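PDB 3LB5: Hit-like protein involved in cell-cycle regulation from Bartonella henselae, which is of unproven function but, as a histidine triad (HIT) family member of the HINT type, probably binds and hydrolyses nucleotide derivatives. Local coordinates for residues B[64-75]-B[119-130]; B[55-63]-B[143-154]. One frame throughout, in Å; residues are numbered along the deposited sequence.

In the fold
Interaction 1 is at the middle of the antiparallel HIT-fold sheet, pairing strand 65-69 with strand 126-131, its centre about 5 Å from the centre of the chain. Interaction 2, centred about 16 Å from the centre of interaction 1, packs the loop after strand 51-55 against the start of helix 147-160 and the residues leading into it. In sequence, 55-63 runs straight into 64-75, and 119-130 precedes 143-154, so the outer contact brackets the inner one. They meet where H64 pairs through its backbone with D56 and P130 packs on P62. The side chains of D56 and L66 each lie about 4 Å from a bound unidentified ligand, probably from the crystallisation liquor, consistent with the two contacts bordering one pocket.

Interaction 1: B[64-75]-B[119-130]; sequences HTLVIPKKGSRN and QTVYHLHFHIIP
H64 and H127 meet rim to rim, NE2 of H64 lying 3.0 Å from ND1 of H127 in a hydrogen bond that either ring could donate. With CG of H64 anti to the backbone N, I129 CG1 sits over one face of its ring, 3.7 Å from the centroid, in a CH-pi contact; Q60 N binds ND1, and the two bonds together fix the ring's rotation. H123, H125 and H127 form the H-x-H-x-H motif of the HIT family, whose second histidine, here H125, is probably the nucleophile, as in relatives. L66 extends its CD2 to 3.3 Å from H127 ND1, on the sheet face they share. On the other face V67 CG2 presses on I128 CD1 at 3.4 Å, tighter than usual for two methyl groups. Antiparallel backbone bonds join T65 with I128 and V67 with F126.

Beyond the strands, H123 turns its ring edge to P69, and NE2 donates in the ring plane to P69 O at 2.9 Å, while ND1 is hydrogen-bonded to Y26 OH. H125 is held from within its own segment: chi1 of 58° swings the ring back so that ND1 points at H123 O, 2.8 Å away and almost straight (171°). The extended side chain of Q119 delivers NE2 to R74 O at 2.8 Å. The R74 guanidinium lies alongside the Y122 ring, the planes 14° apart, and is salt-bridged to E114.

Strands 51-55 and 106-113 flank the pair; helix 81-101 packs against T65, P69 and F126, helix 31-36 against L66 and I68, and I88 of the second subunit against F126.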
loop_
_atom_site.group_PDB
_atom_site.type_symbol
_atom_site.label_atom_id
_atom_site.label_comp_id
_atom_site.label_asym_id
_atom_site.label_seq_id
_atom_site.Cartn_x
_atom_site.Cartn_y
_atom_site.Cartn_z
ATOM N N HIS B 64 2.506 -0.114 -15.089
ATOM C CA HIS B 64 1.659 0.204 -13.911
ATOM C C HIS B 64 0.472 -0.771 -13.879
ATOM O O HIS B 64 -0.337 -0.821 -14.824
ATOM C CB HIS B 64 1.190 1.662 -14.056
ATOM C CG HIS B 64 0.301 2.180 -12.954
ATOM N ND1 HIS B 64 0.021 3.521 -12.835
ATOM C CD2 HIS B 64 -0.373 1.568 -11.948
ATOM C CE1 HIS B 64 -0.797 3.719 -11.814
ATOM N NE2 HIS B 64 -1.057 2.549 -11.260
ATOM N N THR B 65 0.413 -1.551 -12.807
ATOM C CA THR B 65 -0.547 -2.635 -12.640
ATOM C C THR B 65 -1.413 -2.383 -11.406
ATOM O O THR B 65 -0.946 -1.803 -10.398
ATOM C CB THR B 65 0.193 -3.979 -12.494
ATOM O OG1 THR B 65 1.120 -4.138 -13.577
ATOM C CG2 THR B 65 -0.791 -5.190 -12.478
ATOM N N LEU B 66 -2.674 -2.827 -11.495
ATOM C CA LEU B 66 -3.597 -2.754 -10.376
ATOM C C LEU B 66 -3.886 -4.159 -9.857
ATOM O O LEU B 66 -4.014 -5.106 -10.644
ATOM C CB LEU B 66 -4.906 -2.085 -10.809
ATOM C CG LEU B 66 -4.769 -0.695 -11.416
ATOM C CD1 LEU B 66 -6.140 -0.121 -11.765
ATOM C CD2 LEU B 66 -4.047 0.203 -10.447
ATOM N N VAL B 67 -4.007 -4.295 -8.542
ATOM C CA VAL B 67 -4.404 -5.601 -7.962
ATOM C C VAL B 67 -5.695 -5.386 -7.172
ATOM O O VAL B 67 -5.759 -4.477 -6.327
ATOM C CB VAL B 67 -3.332 -6.148 -7.017
ATOM C CG1 VAL B 67 -3.863 -7.357 -6.199
ATOM C CG2 VAL B 67 -2.082 -6.578 -7.812
ATOM N N ILE B 68 -6.723 -6.188 -7.484
ATOM C CA ILE B 68 -8.015 -6.085 -6.768
ATOM C C ILE B 68 -8.452 -7.426 -6.192
ATOM O O ILE B 68 -8.196 -8.475 -6.803
ATOM C CB ILE B 68 -9.195 -5.536 -7.671
ATOM C CG1 ILE B 68 -9.510 -6.478 -8.846
ATOM C CG2 ILE B 68 -8.959 -4.089 -8.134
ATOM C CD1 ILE B 68 -10.762 -5.987 -9.680
ATOM N N PRO B 69 -9.178 -7.398 -5.050
ATOM C CA PRO B 69 -9.896 -8.599 -4.639
ATOM C C PRO B 69 -11.107 -8.847 -5.571
ATOM O O PRO B 69 -11.684 -7.916 -6.125
ATOM C CB PRO B 69 -10.365 -8.246 -3.229
ATOM C CG PRO B 69 -10.586 -6.731 -3.307
ATOM C CD PRO B 69 -9.513 -6.229 -4.204
ATOM N N LYS B 70 -11.501 -10.100 -5.721
ATOM C CA LYS B 70 -12.716 -10.410 -6.448
ATOM C C LYS B 70 -13.896 -10.170 -5.497
ATOM O O LYS B 70 -15.030 -9.901 -5.941
ATOM C CB LYS B 70 -12.675 -11.864 -6.915
ATOM C CG LYS B 70 -11.757 -12.093 -8.109
ATOM C CD LYS B 70 -11.817 -13.552 -8.545
ATOM C CE LYS B 70 -11.158 -13.734 -9.918
ATOM N NZ LYS B 70 -11.074 -15.157 -10.353
ATOM N N LYS B 71 -13.638 -10.295 -4.195
ATOM C CA LYS B 71 -14.675 -9.991 -3.221
ATOM C C LYS B 71 -14.758 -8.485 -2.997
ATOM O O LYS B 71 -13.754 -7.853 -2.683
ATOM C CB LYS B 71 -14.481 -10.753 -1.910
ATOM C CG LYS B 71 -15.598 -10.492 -0.858
ATOM C CD LYS B 71 -15.365 -11.315 0.419
ATOM C CE LYS B 71 -16.596 -11.315 1.305
ATOM N NZ LYS B 71 -16.859 -9.945 1.878
ATOM N N GLY B 72 -15.967 -7.938 -3.154
ATOM C CA GLY B 72 -16.199 -6.498 -3.110
ATOM C C GLY B 72 -16.035 -5.828 -1.746
ATOM O O GLY B 72 -16.536 -6.311 -0.736
ATOM N N SER B 73 -15.287 -4.729 -1.716
ATOM C CA SER B 73 -15.366 -3.757 -0.622
ATOM C C SER B 73 -15.020 -2.418 -1.243
ATOM O O SER B 73 -14.363 -2.374 -2.285
ATOM C CB SER B 73 -14.428 -4.098 0.558
ATOM O OG SER B 73 -13.061 -4.027 0.207
ATOM N N ARG B 74 -15.479 -1.329 -0.637
ATOM C CA ARG B 74 -15.183 0.007 -1.175
ATOM C C ARG B 74 -13.683 0.301 -1.163
ATOM O O ARG B 74 -13.163 0.951 -2.072
ATOM C CB ARG B 74 -15.906 1.085 -0.360
ATOM C CG ARG B 74 -17.446 1.031 -0.519
ATOM C CD ARG B 74 -18.153 2.119 0.231
ATOM N NE ARG B 74 -17.859 3.460 -0.257
ATOM C CZ ARG B 74 -16.992 4.312 0.289
ATOM N NH1 ARG B 74 -16.274 3.977 1.367
ATOM N NH2 ARG B 74 -16.845 5.527 -0.252
ATOM N N ASN B 75 -13.011 -0.137 -0.100
ATOM C CA ASN B 75 -11.580 0.154 0.073
ATOM C C ASN B 75 -10.993 -0.724 1.172
ATOM O O ASN B 75 -11.541 -1.793 1.454
ATOM C CB ASN B 75 -11.327 1.671 0.275
ATOM C CG ASN B 75 -12.058 2.253 1.471
ATOM O OD1 ASN B 75 -12.203 1.616 2.505
ATOM N ND2 ASN B 75 -12.468 3.504 1.348
ATOM N N GLN B 119 -8.886 8.381 -4.092
ATOM C CA GLN B 119 -9.431 7.122 -4.599
ATOM C C GLN B 119 -10.422 7.475 -5.718
ATOM O O GLN B 119 -11.295 8.319 -5.525
ATOM C CB GLN B 119 -10.137 6.319 -3.501
ATOM C CG GLN B 119 -10.618 4.944 -3.985
ATOM C CD GLN B 119 -11.275 4.090 -2.905
ATOM O OE1 GLN B 119 -11.634 4.563 -1.836
ATOM N NE2 GLN B 119 -11.436 2.812 -3.202
ATOM N N THR B 120 -10.269 6.869 -6.888
ATOM C CA THR B 120 -11.128 7.234 -8.042
ATOM C C THR B 120 -12.199 6.195 -8.354
ATOM O O THR B 120 -13.274 6.536 -8.864
ATOM C CB THR B 120 -10.317 7.532 -9.320
ATOM O OG1 THR B 120 -9.385 6.474 -9.560
ATOM C CG2 THR B 120 -9.565 8.861 -9.184
ATOM N N VAL B 121 -11.918 4.937 -8.044
ATOM C CA VAL B 121 -12.910 3.859 -8.223
ATOM C C VAL B 121 -13.092 3.238 -6.856
ATOM O O VAL B 121 -12.114 2.883 -6.219
ATOM C CB VAL B 121 -12.429 2.774 -9.224
ATOM C CG1 VAL B 121 -13.468 1.629 -9.325
ATOM C CG2 VAL B 121 -12.130 3.403 -10.566
ATOM N N TYR B 122 -14.343 3.145 -6.406
ATOM C CA TYR B 122 -14.664 2.727 -5.043
ATOM C C TYR B 122 -14.786 1.218 -4.883
ATOM O O TYR B 122 -15.779 0.696 -4.385
ATOM C CB TYR B 122 -15.877 3.494 -4.524
ATOM C CG TYR B 122 -15.491 4.927 -4.302
ATOM C CD1 TYR B 122 -14.803 5.303 -3.157
ATOM C CD2 TYR B 122 -15.742 5.892 -5.269
ATOM C CE1 TYR B 122 -14.383 6.607 -2.968
ATOM C CE2 TYR B 122 -15.340 7.221 -5.077
ATOM C CZ TYR B 122 -14.660 7.555 -3.916
ATOM O OH TYR B 122 -14.280 8.855 -3.690
ATOM N N HIS B 123 -13.741 0.544 -5.360
ATOM C CA HIS B 123 -13.476 -0.857 -5.086
ATOM C C HIS B 123 -12.001 -0.976 -4.621
ATOM O O HIS B 123 -11.129 -0.270 -5.137
ATOM C CB HIS B 123 -13.705 -1.670 -6.364
ATOM C CG HIS B 123 -13.539 -3.141 -6.171
ATOM N ND1 HIS B 123 -14.597 -3.964 -5.857
ATOM C CD2 HIS B 123 -12.439 -3.929 -6.212
ATOM C CE1 HIS B 123 -14.156 -5.207 -5.717
ATOM N NE2 HIS B 123 -12.852 -5.216 -5.945
ATOM N N LEU B 124 -11.720 -1.836 -3.642
ATOM C CA LEU B 124 -10.344 -1.978 -3.120
ATOM C C LEU B 124 -9.353 -2.268 -4.252
ATOM O O LEU B 124 -9.518 -3.217 -4.977
ATOM C CB LEU B 124 -10.252 -3.073 -2.033
ATOM C CG LEU B 124 -8.870 -3.344 -1.387
ATOM C CD1 LEU B 124 -8.210 -2.080 -0.791
ATOM C CD2 LEU B 124 -8.985 -4.445 -0.338
ATOM N N HIS B 125 -8.366 -1.403 -4.441
ATOM C CA HIS B 125 -7.289 -1.696 -5.370
ATOM C C HIS B 125 -5.951 -1.176 -4.870
ATOM O O HIS B 125 -5.881 -0.070 -4.323
ATOM C CB HIS B 125 -7.584 -1.160 -6.780
ATOM C CG HIS B 125 -7.821 0.324 -6.847
ATOM N ND1 HIS B 125 -8.940 0.920 -6.306
ATOM C CD2 HIS B 125 -7.112 1.321 -7.437
ATOM C CE1 HIS B 125 -8.898 2.227 -6.532
ATOM N NE2 HIS B 125 -7.807 2.496 -7.231
ATOM N N PHE B 126 -4.895 -1.971 -5.074
ATOM C CA PHE B 126 -3.503 -1.528 -4.874
ATOM C C PHE B 126 -2.871 -1.158 -6.217
ATOM O O PHE B 126 -3.032 -1.871 -7.214
ATOM C CB PHE B 126 -2.666 -2.623 -4.202
ATOM C CG PHE B 126 -2.960 -2.802 -2.735
ATOM C CD1 PHE B 126 -2.030 -2.408 -1.786
ATOM C CD2 PHE B 126 -4.152 -3.399 -2.306
ATOM C CE1 PHE B 126 -2.299 -2.568 -0.418
ATOM C CE2 PHE B 126 -4.426 -3.578 -0.937
ATOM C CZ PHE B 126 -3.489 -3.157 0.006
ATOM N N HIS B 127 -2.202 -0.010 -6.246
ATOM C CA HIS B 127 -1.358 0.388 -7.370
ATOM C C HIS B 127 0.043 -0.207 -7.231
ATOM O O HIS B 127 0.686 -0.081 -6.163
ATOM C CB HIS B 127 -1.202 1.920 -7.408
ATOM C CG HIS B 127 -2.471 2.648 -7.648
ATOM N ND1 HIS B 127 -2.951 2.891 -8.921
ATOM C CD2 HIS B 127 -3.347 3.227 -6.793
ATOM C CE1 HIS B 127 -4.084 3.572 -8.838
ATOM N NE2 HIS B 127 -4.343 3.794 -7.559
ATOM N N ILE B 128 0.531 -0.831 -8.307
ATOM C CA ILE B 128 1.932 -1.280 -8.365
ATOM C C ILE B 128 2.644 -0.543 -9.508
ATOM O O ILE B 128 2.380 -0.785 -10.694
ATOM C CB ILE B 128 2.093 -2.811 -8.508
ATOM C CG1 ILE B 128 1.519 -3.552 -7.292
ATOM C CG2 ILE B 128 3.573 -3.183 -8.551
ATOM C CD1 ILE B 128 0.107 -3.953 -7.410
ATOM N N ILE B 129 3.515 0.389 -9.129
ATOM C CA ILE B 129 4.111 1.320 -10.086
ATOM C C ILE B 129 5.630 1.181 -10.148
ATOM O O ILE B 129 6.330 1.448 -9.158
ATOM C CB ILE B 129 3.712 2.800 -9.788
ATOM C CG1 ILE B 129 2.200 2.928 -9.526
ATOM C CG2 ILE B 129 4.212 3.746 -10.913
ATOM C CD1 ILE B 129 1.768 4.309 -9.061
ATOM N N PRO B 130 6.156 0.795 -11.323
ATOM C CA PRO B 130 7.604 0.815 -11.470
ATOM C C PRO B 130 8.200 2.228 -11.511
ATOM O O PRO B 130 7.621 3.167 -12.099
ATOM C CB PRO B 130 7.837 0.088 -12.802
ATOM C CG PRO B 130 6.591 0.277 -13.581
ATOM C CD PRO B 130 5.461 0.529 -12.603
#

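Interaction 2: B[55-63]-B[143-154]; sequences MDIMPQAPG and IITPTEILEENA
The backbone of I57 meets that of T145 where the loop after strand 51-55 of the HIT fold passes the approach to helix 147-160: T145 N donates to I57 O at 2.8 Å, nearly straight at 167°. I144 CA adds a C-H...O contact to the same oxygen. An Asx turn, in which D56 OD1 accepts from M58 N, shapes the loop here, and P146 takes the N-cap position of the helix.

L150 reaches from the helix into the loop and divides its two methyls: CD1 lies 3.6 Å from I57 CG2, whereas CD2 faces D56 O and M55 CB. The crossed side chains of I57 and I144 touch through their CD1 atoms. M55 CG lies against L150 O and A154 CB; beyond it, bends at chi2 (-47°) and chi3 (-66°) bring the terminal CE to 4.1 Å from N153 CB. Beside them, the ring of P59 lies against T145, CD 3.2 Å from OG1. V45 of strand 44-47 also packs on M55 and A154. At the far end of the loop one water accepts from both G63 N and N153 ND2, each 2.9 Å away.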
loop_
_atom_site.group_PDB
_atom_site.type_symbol
_atom_site.label_atom_id
_atom_site.label_comp_id
_atom_site.label_asym_id
_atom_site.label_seq_id
_atom_site.Cartn_x
_atom_site.Cartn_y
_atom_site.Cartn_z
ATOM N N MET B 55 -3.774 -4.348 -16.073
ATOM C CA MET B 55 -3.096 -3.123 -16.448
ATOM C C MET B 55 -3.968 -1.908 -16.174
ATOM O O MET B 55 -5.163 -1.897 -16.509
ATOM C CB MET B 55 -2.700 -3.174 -17.931
ATOM C CG MET B 55 -1.855 -4.405 -18.328
ATOM S SD MET B 55 -0.481 -4.721 -17.204
ATOM C CE MET B 55 0.496 -3.244 -17.544
ATOM N N ASP B 56 -3.370 -0.887 -15.557
ATOM C CA ASP B 56 -4.016 0.415 -15.454
ATOM C C ASP B 56 -4.060 1.047 -16.852
ATOM O O ASP B 56 -3.029 1.114 -17.528
ATOM C CB ASP B 56 -3.219 1.313 -14.486
ATOM C CG ASP B 56 -3.984 2.570 -14.067
ATOM O OD1 ASP B 56 -4.676 3.186 -14.905
ATOM O OD2 ASP B 56 -3.892 2.962 -12.886
ATOM N N ILE B 57 -5.237 1.504 -17.293
ATOM C CA ILE B 57 -5.384 2.099 -18.634
ATOM C C ILE B 57 -4.929 3.563 -18.741
ATOM O O ILE B 57 -4.829 4.103 -19.846
ATOM C CB ILE B 57 -6.824 1.947 -19.236
ATOM C CG1 ILE B 57 -7.860 2.767 -18.450
ATOM C CG2 ILE B 57 -7.200 0.440 -19.383
ATOM C CD1 ILE B 57 -9.241 2.764 -19.079
ATOM N N MET B 58 -4.655 4.199 -17.607
ATOM C CA MET B 58 -4.027 5.524 -17.629
ATOM C C MET B 58 -2.779 5.467 -16.756
ATOM O O MET B 58 -2.751 6.046 -15.667
ATOM C CB MET B 58 -4.995 6.602 -17.144
ATOM C CG MET B 58 -6.138 6.905 -18.113
ATOM S SD MET B 58 -7.429 7.867 -17.286
ATOM C CE MET B 58 -8.307 6.565 -16.442
ATOM N N PRO B 59 -1.749 4.735 -17.214
ATOM C CA PRO B 59 -0.667 4.407 -16.274
ATOM C C PRO B 59 0.192 5.619 -15.931
ATOM O O PRO B 59 0.378 6.511 -16.768
ATOM C CB PRO B 59 0.163 3.376 -17.046
ATOM C CG PRO B 59 -0.067 3.708 -18.474
ATOM C CD PRO B 59 -1.513 4.144 -18.543
ATOM N N GLN B 60 0.700 5.644 -14.703
ATOM C CA GLN B 60 1.628 6.694 -14.280
ATOM C C GLN B 60 3.057 6.374 -14.699
ATOM O O GLN B 60 3.929 7.238 -14.638
ATOM C CB GLN B 60 1.549 6.899 -12.767
ATOM C CG GLN B 60 0.205 7.427 -12.288
ATOM C CD GLN B 60 0.142 7.534 -10.780
ATOM O OE1 GLN B 60 -0.615 6.817 -10.131
ATOM N NE2 GLN B 60 0.940 8.431 -10.214
ATOM N N ALA B 61 3.291 5.129 -15.111
ATOM C CA ALA B 61 4.561 4.685 -15.692
ATOM C C ALA B 61 4.272 3.413 -16.479
ATOM O O ALA B 61 3.306 2.713 -16.165
ATOM C CB ALA B 61 5.616 4.426 -14.591
ATOM N N PRO B 62 5.087 3.099 -17.504
ATOM C CA PRO B 62 4.746 1.894 -18.269
ATOM C C PRO B 62 4.864 0.636 -17.413
ATOM O O PRO B 62 5.828 0.486 -16.649
ATOM C CB PRO B 62 5.780 1.889 -19.401
ATOM C CG PRO B 62 6.227 3.334 -19.506
ATOM C CD PRO B 62 6.239 3.815 -18.090
ATOM N N GLY B 63 3.862 -0.232 -17.506
ATOM C CA GLY B 63 3.809 -1.433 -16.659
ATOM C C GLY B 63 3.016 -1.313 -15.354
ATOM O O GLY B 63 2.890 -2.293 -14.606
ATOM N N ILE B 143 -5.172 10.387 -20.035
ATOM C CA ILE B 143 -4.729 9.857 -21.327
ATOM C C ILE B 143 -4.823 8.328 -21.268
ATOM O O ILE B 143 -4.092 7.690 -20.505
ATOM C CB ILE B 143 -3.263 10.286 -21.642
ATOM C CG1 ILE B 143 -3.077 11.803 -21.463
ATOM C CG2 ILE B 143 -2.853 9.833 -23.048
ATOM C CD1 ILE B 143 -1.689 12.217 -20.989
ATOM N N ILE B 144 -5.737 7.744 -22.045
ATOM C CA ILE B 144 -5.856 6.280 -22.091
ATOM C C ILE B 144 -4.720 5.711 -22.950
ATOM O O ILE B 144 -4.416 6.253 -24.013
ATOM C CB ILE B 144 -7.249 5.822 -22.618
ATOM C CG1 ILE B 144 -7.451 4.312 -22.411
ATOM C CG2 ILE B 144 -7.453 6.227 -24.082
ATOM C CD1 ILE B 144 -8.889 3.820 -22.676
ATOM N N THR B 145 -4.079 4.644 -22.481
ATOM C CA THR B 145 -3.091 3.934 -23.297
ATOM C C THR B 145 -3.817 2.918 -24.193
ATOM O O THR B 145 -4.624 2.143 -23.685
ATOM C CB THR B 145 -2.041 3.225 -22.420
ATOM O OG1 THR B 145 -1.301 4.202 -21.689
ATOM C CG2 THR B 145 -1.054 2.427 -23.274
ATOM N N PRO B 146 -3.530 2.918 -25.518
ATOM C CA PRO B 146 -4.217 1.970 -26.411
ATOM C C PRO B 146 -4.106 0.518 -25.929
ATOM O O PRO B 146 -3.065 0.114 -25.406
ATOM C CB PRO B 146 -3.502 2.158 -27.742
ATOM C CG PRO B 146 -3.035 3.590 -27.714
ATOM C CD PRO B 146 -2.694 3.874 -26.269
ATOM N N THR B 147 -5.188 -0.240 -26.083
ATOM C CA THR B 147 -5.265 -1.592 -25.529
ATOM C C THR B 147 -4.104 -2.474 -26.004
ATOM O O THR B 147 -3.490 -3.177 -25.199
ATOM C CB THR B 147 -6.647 -2.227 -25.801
ATOM O OG1 THR B 147 -7.658 -1.411 -25.186
ATOM C CG2 THR B 147 -6.729 -3.633 -25.207
ATOM N N GLU B 148 -3.778 -2.397 -27.298
ATOM C CA GLU B 148 -2.638 -3.143 -27.858
ATOM C C GLU B 148 -1.307 -2.903 -27.112
ATOM O O GLU B 148 -0.542 -3.850 -26.891
ATOM C CB GLU B 148 -2.490 -2.880 -29.365
ATOM N N ILE B 149 -1.042 -1.655 -26.714
ATOM C CA ILE B 149 0.166 -1.338 -25.933
ATOM C C ILE B 149 0.153 -1.937 -24.516
ATOM O O ILE B 149 1.174 -2.442 -24.045
ATOM C CB ILE B 149 0.464 0.184 -25.883
ATOM C CG1 ILE B 149 0.765 0.719 -27.296
ATOM C CG2 ILE B 149 1.646 0.483 -24.929
ATOM C CD1 ILE B 149 1.081 2.225 -27.353
ATOM N N LEU B 150 -1.004 -1.890 -23.850
ATOM C CA LEU B 150 -1.158 -2.501 -22.531
ATOM C C LEU B 150 -0.853 -3.987 -22.576
ATOM O O LEU B 150 -0.271 -4.531 -21.629
ATOM C CB LEU B 150 -2.578 -2.288 -21.986
ATOM C CG LEU B 150 -2.958 -0.829 -21.759
ATOM C CD1 LEU B 150 -4.409 -0.747 -21.339
ATOM C CD2 LEU B 150 -2.013 -0.212 -20.711
ATOM N N GLU B 151 -1.267 -4.634 -23.671
ATOM C CA GLU B 151 -1.029 -6.068 -23.910
ATOM C C GLU B 151 0.448 -6.437 -24.037
ATOM O O GLU B 151 0.899 -7.424 -23.452
ATOM C CB GLU B 151 -1.772 -6.546 -25.168
ATOM C CG GLU B 151 -3.255 -6.796 -24.972
ATOM C CD GLU B 151 -3.567 -8.024 -24.105
ATOM O OE1 GLU B 151 -2.656 -8.822 -23.773
ATOM O OE2 GLU B 151 -4.747 -8.187 -23.740
ATOM N N GLU B 152 1.196 -5.660 -24.816
ATOM C CA GLU B 152 2.634 -5.864 -24.932
ATOM C C GLU B 152 3.301 -5.746 -23.553
ATOM O O GLU B 152 4.201 -6.516 -23.224
ATOM C CB GLU B 152 3.219 -4.897 -25.966
ATOM C CG GLU B 152 4.543 -4.251 -25.606
ATOM C CD GLU B 152 4.731 -2.909 -26.301
ATOM O OE1 GLU B 152 5.318 -2.002 -25.673
ATOM O OE2 GLU B 152 4.269 -2.753 -27.457
ATOM N N ASN B 153 2.821 -4.809 -22.740
ATOM C CA ASN B 153 3.321 -4.647 -21.374
ATOM C C ASN B 153 2.887 -5.788 -20.459
ATOM O O ASN B 153 3.676 -6.259 -19.620
ATOM C CB ASN B 153 2.937 -3.271 -20.813
ATOM C CG ASN B 153 3.679 -2.134 -21.503
ATOM O OD1 ASN B 153 4.715 -2.356 -22.110
ATOM N ND2 ASN B 153 3.163 -0.922 -21.399
ATOM N N ALA B 154 1.651 -6.248 -20.645
ATOM C CA ALA B 154 1.124 -7.399 -19.901
ATOM C C ALA B 154 1.944 -8.671 -20.134
ATOM O O ALA B 154 2.239 -9.411 -19.197
ATOM C CB ALA B 154 -0.348 -7.646 -20.257
HETATM O O HOH W 1 1.620 0.305 -19.209
#